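Local coordinates for GH127 beta-L-arabinofuranoside (PDB 4QK0), which probably hydrolyses terminal beta-L-arabinofuranosides, as a glycoside hydrolase of family 127, at residues 146-151 with 199-204; 170-175 with 205-210. All blocks are in the same frame, centred on the assembly; numbering follows the deposited sequence.

Contact 1 (146-151 with 199-204)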
loop_
_atom_site.group_PDB
_atom_site.type_symbol
_atom_site.label_atom_id
_atom_site.label_comp_id
_atom_site.label_asym_id
_atom_site.label_seq_id
_atom_site.Cartn_x
_atom_site.Cartn_y
_atom_site.Cartn_z
ATOM N N HIS A 146 1.884 18.014 -28.374
ATOM C CA HIS A 146 3.281 17.651 -28.345
ATOM C C HIS A 146 3.973 17.958 -29.646
ATOM O O HIS A 146 5.117 18.367 -29.647
ATOM C CB HIS A 146 3.486 16.185 -27.936
ATOM C CG HIS A 146 3.657 16.033 -26.464
ATOM N ND1 HIS A 146 2.708 15.431 -25.664
ATOM C CD2 HIS A 146 4.576 16.564 -25.620
ATOM C CE1 HIS A 146 3.064 15.556 -24.399
ATOM N NE2 HIS A 146 4.197 16.211 -24.348
ATOM N N LEU A 147 3.287 17.719 -30.735
ATOM C CA LEU A 147 3.823 18.044 -32.079
ATOM C C LEU A 147 4.049 19.579 -32.282
ATOM O O LEU A 147 5.057 20.001 -32.797
ATOM C CB LEU A 147 2.834 17.544 -33.114
ATOM C CG LEU A 147 2.946 16.282 -33.958
ATOM C CD1 LEU A 147 4.249 15.526 -33.871
ATOM C CD2 LEU A 147 1.714 15.402 -33.869
ATOM N N ILE A 148 3.070 20.383 -31.837
ATOM C CA ILE A 148 3.229 21.853 -31.774
ATOM C C ILE A 148 4.477 22.240 -31.001
ATOM O O ILE A 148 5.323 22.991 -31.507
ATOM C CB ILE A 148 2.014 22.486 -31.153
ATOM C CG1 ILE A 148 0.826 22.399 -32.130
ATOM C CG2 ILE A 148 2.304 23.917 -30.781
ATOM C CD1 ILE A 148 -0.534 22.716 -31.541
ATOM N N GLU A 149 4.661 21.679 -29.806
ATOM C CA GLU A 149 5.856 22.046 -29.035
ATOM C C GLU A 149 7.075 21.715 -29.819
ATOM O O GLU A 149 8.057 22.451 -29.749
ATOM C CB GLU A 149 5.938 21.342 -27.683
ATOM C CG GLU A 149 4.912 21.744 -26.653
ATOM C CD GLU A 149 5.270 21.199 -25.248
ATOM O OE1 GLU A 149 4.700 20.169 -24.809
ATOM O OE2 GLU A 149 6.111 21.836 -24.575
ATOM N N ALA A 150 7.069 20.579 -30.517
ATOM C CA ALA A 150 8.303 20.172 -31.199
ATOM C C ALA A 150 8.591 21.156 -32.357
ATOM O O ALA A 150 9.725 21.519 -32.589
ATOM C CB ALA A 150 8.154 18.768 -31.770
ATOM N N ALA A 151 7.541 21.509 -33.087
ATOM C CA ALA A 151 7.640 22.431 -34.217
ATOM C C ALA A 151 8.117 23.826 -33.795
ATOM O O ALA A 151 9.007 24.406 -34.420
ATOM C CB ALA A 151 6.316 22.514 -34.964
ATOM N N LEU A 199 0.051 28.116 -26.154
ATOM C CA LEU A 199 0.751 29.329 -25.704
ATOM C C LEU A 199 2.082 29.471 -26.386
ATOM O O LEU A 199 2.503 30.560 -26.706
ATOM C CB LEU A 199 1.000 29.358 -24.188
ATOM C CG LEU A 199 -0.197 29.274 -23.272
ATOM C CD1 LEU A 199 0.212 29.464 -21.806
ATOM C CD2 LEU A 199 -1.195 30.352 -23.656
ATOM N N LYS A 200 2.810 28.378 -26.525
ATOM C CA LYS A 200 4.116 28.472 -27.145
ATOM C C LYS A 200 3.959 28.853 -28.601
ATOM O O LYS A 200 4.769 29.583 -29.160
ATOM C CB LYS A 200 4.878 27.147 -26.953
ATOM C CG LYS A 200 5.787 27.115 -25.699
ATOM C CD LYS A 200 5.806 25.788 -24.936
ATOM C CE LYS A 200 7.196 25.339 -24.445
ATOM N NZ LYS A 200 7.698 24.077 -25.135
ATOM N N LEU A 201 2.954 28.302 -29.247
ATOM C CA LEU A 201 2.743 28.552 -30.634
ATOM C C LEU A 201 2.379 30.061 -30.823
ATOM O O LEU A 201 2.803 30.703 -31.795
ATOM C CB LEU A 201 1.601 27.706 -31.163
ATOM C CG LEU A 201 1.344 27.760 -32.665
ATOM C CD1 LEU A 201 2.542 27.296 -33.462
ATOM C CD2 LEU A 201 0.124 26.922 -33.020
ATOM N N TYR A 202 1.580 30.589 -29.896
ATOM C CA TYR A 202 1.274 32.005 -29.863
ATOM C C TYR A 202 2.538 32.862 -29.718
ATOM O O TYR A 202 2.691 33.826 -30.439
ATOM C CB TYR A 202 0.288 32.320 -28.758
ATOM C CG TYR A 202 0.183 33.790 -28.502
ATOM C CD1 TYR A 202 -0.482 34.640 -29.415
ATOM C CD2 TYR A 202 0.759 34.350 -27.385
ATOM C CE1 TYR A 202 -0.572 36.010 -29.193
ATOM C CE2 TYR A 202 0.689 35.725 -27.158
ATOM C CZ TYR A 202 0.033 36.548 -28.061
ATOM O OH TYR A 202 -0.023 37.892 -27.800
ATOM N N GLU A 203 3.444 32.466 -28.840
ATOM C CA GLU A 203 4.637 33.251 -28.571
ATOM C C GLU A 203 5.488 33.333 -29.785
ATOM O O GLU A 203 6.171 34.301 -29.990
ATOM C CB GLU A 203 5.485 32.648 -27.475
ATOM C CG GLU A 203 4.961 32.883 -26.080
ATOM C CD GLU A 203 5.444 31.863 -25.028
ATOM O OE1 GLU A 203 6.205 30.895 -25.307
ATOM O OE2 GLU A 203 5.027 32.047 -23.879
ATOM N N VAL A 204 5.473 32.309 -30.620
ATOM C CA VAL A 204 6.368 32.323 -31.753
ATOM C C VAL A 204 5.695 32.886 -32.975
ATOM O O VAL A 204 6.379 33.278 -33.876
ATOM C CB VAL A 204 6.996 30.911 -31.995
ATOM C CG1 VAL A 204 6.130 30.044 -32.871
ATOM C CG2 VAL A 204 8.367 31.042 -32.582
HETATM O O HOH W 1 8.342 24.234 -27.758
#
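Ile148 lays its CG2 methyl against the CB of Leu201, 3.9 Å away, and the two side chains meet at about a right angle. CG1 of Ile148 lies beside the backbone N (chi1 -71°), which leaves CG2 anti to that nitrogen and turned to Leu201. Here the backbones come close: the CA atoms of Ile148 and Leu201 are 6.8 Å apart. Ile148 also rests on Ile194 and Ala197, one helical turn or more before Leu201, so that it lies along the flank of helix 194-205.

The polar half of the contact begins one residue along. Glu149 extends beyond CG and presents OE2 to Lys200 NZ in a salt bridge of 2.8 Å, received on the anti lone pair, away from OE1. Lys200 bends at chi2, chi3 and chi4 on its way across to the carboxylate. A water ties the same amine to the backbone of the facing helix, accepting from Lys200 NZ at 2.7 Å and donating to Glu149 O at 2.7 Å. The ammonium thus grips Glu149 twice, once directly through the side chain and once through water at the main chain.

Both helices, 140-158 and 194-205, belong to the helical catalytic domain of the GH127 family, placed in the six-hairpin clan of alpha-helical glycosidase folds; here an apolar touch and a salt bridge lie side by side on neighbouring helices. The charge cluster reaches further: OE1 of Glu149 has a close like-charged neighbour in Glu193 and a long, weak ion pair with Arg419, and Lys200 a similarly weak one with Glu84 of helix 76-92.

Contact 2 (170-175 with 205-210)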
loop_
_atom_site.group_PDB
_atom_site.type_symbol
_atom_site.label_atom_id
_atom_site.label_comp_id
_atom_site.label_asym_id
_atom_site.label_seq_id
_atom_site.Cartn_x
_atom_site.Cartn_y
_atom_site.Cartn_z
ATOM N N TYR A 170 -2.754 22.446 -38.510
ATOM C CA TYR A 170 -3.505 21.582 -37.587
ATOM C C TYR A 170 -4.116 22.462 -36.480
ATOM O O TYR A 170 -5.311 22.371 -36.201
ATOM C CB TYR A 170 -2.578 20.490 -37.034
ATOM C CG TYR A 170 -3.233 19.344 -36.305
ATOM C CD1 TYR A 170 -4.589 19.234 -36.182
ATOM C CD2 TYR A 170 -2.454 18.327 -35.775
ATOM C CE1 TYR A 170 -5.175 18.177 -35.521
ATOM C CE2 TYR A 170 -3.015 17.223 -35.122
ATOM C CZ TYR A 170 -4.369 17.155 -34.988
ATOM O OH TYR A 170 -4.953 16.092 -34.354
ATOM N N ALA A 171 -3.323 23.354 -35.892
ATOM C CA ALA A 171 -3.855 24.245 -34.817
ATOM C C ALA A 171 -5.080 25.063 -35.301
ATOM O O ALA A 171 -6.101 25.190 -34.611
ATOM C CB ALA A 171 -2.759 25.172 -34.332
ATOM N N ASP A 172 -5.003 25.563 -36.531
ATOM C CA ASP A 172 -6.157 26.283 -37.119
ATOM C C ASP A 172 -7.338 25.364 -37.266
ATOM O O ASP A 172 -8.472 25.757 -36.931
ATOM C CB ASP A 172 -5.819 26.886 -38.514
ATOM C CG ASP A 172 -4.693 27.920 -38.459
ATOM O OD1 ASP A 172 -4.431 28.513 -37.388
ATOM O OD2 ASP A 172 -4.029 28.087 -39.508
ATOM N N TYR A 173 -7.109 24.150 -37.779
ATOM C CA TYR A 173 -8.218 23.195 -37.919
ATOM C C TYR A 173 -8.836 22.928 -36.551
ATOM O O TYR A 173 -10.083 22.981 -36.374
ATOM C CB TYR A 173 -7.749 21.897 -38.587
ATOM C CG TYR A 173 -8.807 20.831 -38.593
ATOM C CD1 TYR A 173 -10.056 21.061 -39.125
ATOM C CD2 TYR A 173 -8.567 19.578 -37.978
ATOM C CE1 TYR A 173 -11.044 20.089 -39.059
ATOM C CE2 TYR A 173 -9.549 18.597 -37.899
ATOM C CZ TYR A 173 -10.768 18.842 -38.409
ATOM O OH TYR A 173 -11.726 17.850 -38.336
ATOM N N ILE A 174 -7.985 22.696 -35.548
ATOM C CA ILE A 174 -8.497 22.426 -34.193
ATOM C C ILE A 174 -9.408 23.585 -33.699
ATOM O O ILE A 174 -10.427 23.383 -33.074
ATOM C CB ILE A 174 -7.322 22.203 -33.228
ATOM C CG1 ILE A 174 -6.674 20.835 -33.515
ATOM C CG2 ILE A 174 -7.770 22.323 -31.756
ATOM C CD1 ILE A 174 -5.344 20.689 -32.846
ATOM N N GLY A 175 -8.990 24.797 -34.019
ATOM C CA GLY A 175 -9.749 26.023 -33.720
ATOM C C GLY A 175 -11.108 26.078 -34.369
ATOM O O GLY A 175 -12.022 26.617 -33.803
ATOM N N THR A 205 4.376 32.880 -33.048
ATOM C CA THR A 205 3.692 33.363 -34.233
ATOM C C THR A 205 3.002 34.719 -34.076
ATOM O O THR A 205 2.663 35.333 -35.060
ATOM C CB THR A 205 2.557 32.413 -34.679
ATOM O OG1 THR A 205 1.584 32.304 -33.650
ATOM C CG2 THR A 205 3.068 31.051 -35.063
ATOM N N GLY A 206 2.664 35.113 -32.850
ATOM C CA GLY A 206 1.868 36.299 -32.615
ATOM C C GLY A 206 0.411 36.148 -32.991
ATOM O O GLY A 206 -0.378 37.081 -32.840
ATOM N N ASN A 207 0.018 34.972 -33.463
ATOM C CA ASN A 207 -1.383 34.720 -33.801
ATOM C C ASN A 207 -2.273 34.539 -32.570
ATOM O O ASN A 207 -2.309 33.477 -31.936
ATOM C CB ASN A 207 -1.491 33.520 -34.735
ATOM C CG ASN A 207 -2.892 33.322 -35.271
ATOM O OD1 ASN A 207 -3.867 33.809 -34.723
ATOM N ND2 ASN A 207 -2.992 32.576 -36.336
ATOM N N GLU A 208 -3.060 35.563 -32.286
ATOM C CA GLU A 208 -3.964 35.595 -31.131
ATOM C C GLU A 208 -5.017 34.507 -31.100
ATOM O O GLU A 208 -5.576 34.223 -30.034
ATOM C CB GLU A 208 -4.724 36.934 -31.072
ATOM C CG GLU A 208 -3.839 38.176 -31.019
ATOM C CD GLU A 208 -3.577 38.680 -29.614
ATOM O OE1 GLU A 208 -4.401 38.392 -28.718
ATOM O OE2 GLU A 208 -2.553 39.374 -29.407
ATOM N N ASN A 209 -5.358 33.921 -32.243
ATOM C CA ASN A 209 -6.315 32.804 -32.199
ATOM C C ASN A 209 -5.842 31.674 -31.270
ATOM O O ASN A 209 -6.651 31.025 -30.635
ATOM C CB ASN A 209 -6.515 32.210 -33.574
ATOM C CG ASN A 209 -7.117 33.197 -34.574
ATOM O OD1 ASN A 209 -7.713 34.206 -34.194
ATOM N ND2 ASN A 209 -7.048 32.841 -35.852
ATOM N N TYR A 210 -4.525 31.466 -31.216
ATOM C CA TYR A 210 -3.932 30.349 -30.497
ATOM C C TYR A 210 -4.042 30.611 -28.997
ATOM O O TYR A 210 -4.406 29.715 -28.194
ATOM C CB TYR A 210 -2.473 30.111 -30.948
ATOM C CG TYR A 210 -2.350 29.764 -32.432
ATOM C CD1 TYR A 210 -3.359 29.103 -33.101
ATOM C CD2 TYR A 210 -1.225 30.100 -33.159
ATOM C CE1 TYR A 210 -3.249 28.775 -34.450
ATOM C CE2 TYR A 210 -1.121 29.797 -34.515
ATOM C CZ TYR A 210 -2.143 29.149 -35.159
ATOM O OH TYR A 210 -2.059 28.825 -36.515
HETATM O O HOH W 2 -6.678 29.692 -36.223
#
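Tyr210 directs its hydroxyl at Asp172, donating from OH to OD1 over 2.5 Å. The bond arrives on the syn side of OD1 but 34° out of the carboxylate plane, although carboxylate and ring lie only 15° apart in orientation. With its CG beside the backbone N (chi1 -62°) and anti to the carbonyl carbon, Asp172 brings OD1 to the edge of the ring, near its plane.

The tight part lies beside this bond, where Ala171 CB packs obliquely against Tyr210 CE1 at 3.6 Å. On one ring face sits Asn207, its CG 4.0 Å above the plane and displaced toward the rim. Asn207 is itself fixed as the N-cap of helix 208-220, its OD1 accepting from Asn209 N at 2.9 Å. A phenylalanine in place of Tyr210 would probably leave Asp172 OD1 with only a water among the donors described here, and the carboxylate less firmly held.

The other side is looser and water-mediated: that water donates to Asp172 OD1 at 2.8 Å and accepts from Asn209 ND2, whose residue is solvent-exposed. Before the cap, Thr205 OG1 accepts from Asn207 N in an ST turn, and Gly206 takes positive phi where helix 194-205 ends. The contact joins helix 162-177, whose Cys168 also touches Tyr210 and whose Ile174 packs on helix 140-158, to the start of helix 208-220.

In the fold
Contacts 1 and 2 are neighbouring joints of one bundle of helices, their centres 10 Å apart. Their segments alternate along the chain: helix 140-158, then 162-177, then 194-205 and the turn into 208-220. Leu201 joins them directly, since its CD2 lies 3.5 Å from Tyr210 CD2 and 3.6 Å from Ala171 CB, while its CB serves contact 1. Tyr202 adds a second join, its CD1 packing 3.3 Å from Asn207 O. Both contacts lie within the GH127 catalytic domain; contact 1 is about 18 Å and contact 2 about 26 Å from the chain centre (centre to centre), so the second is the more peripheral.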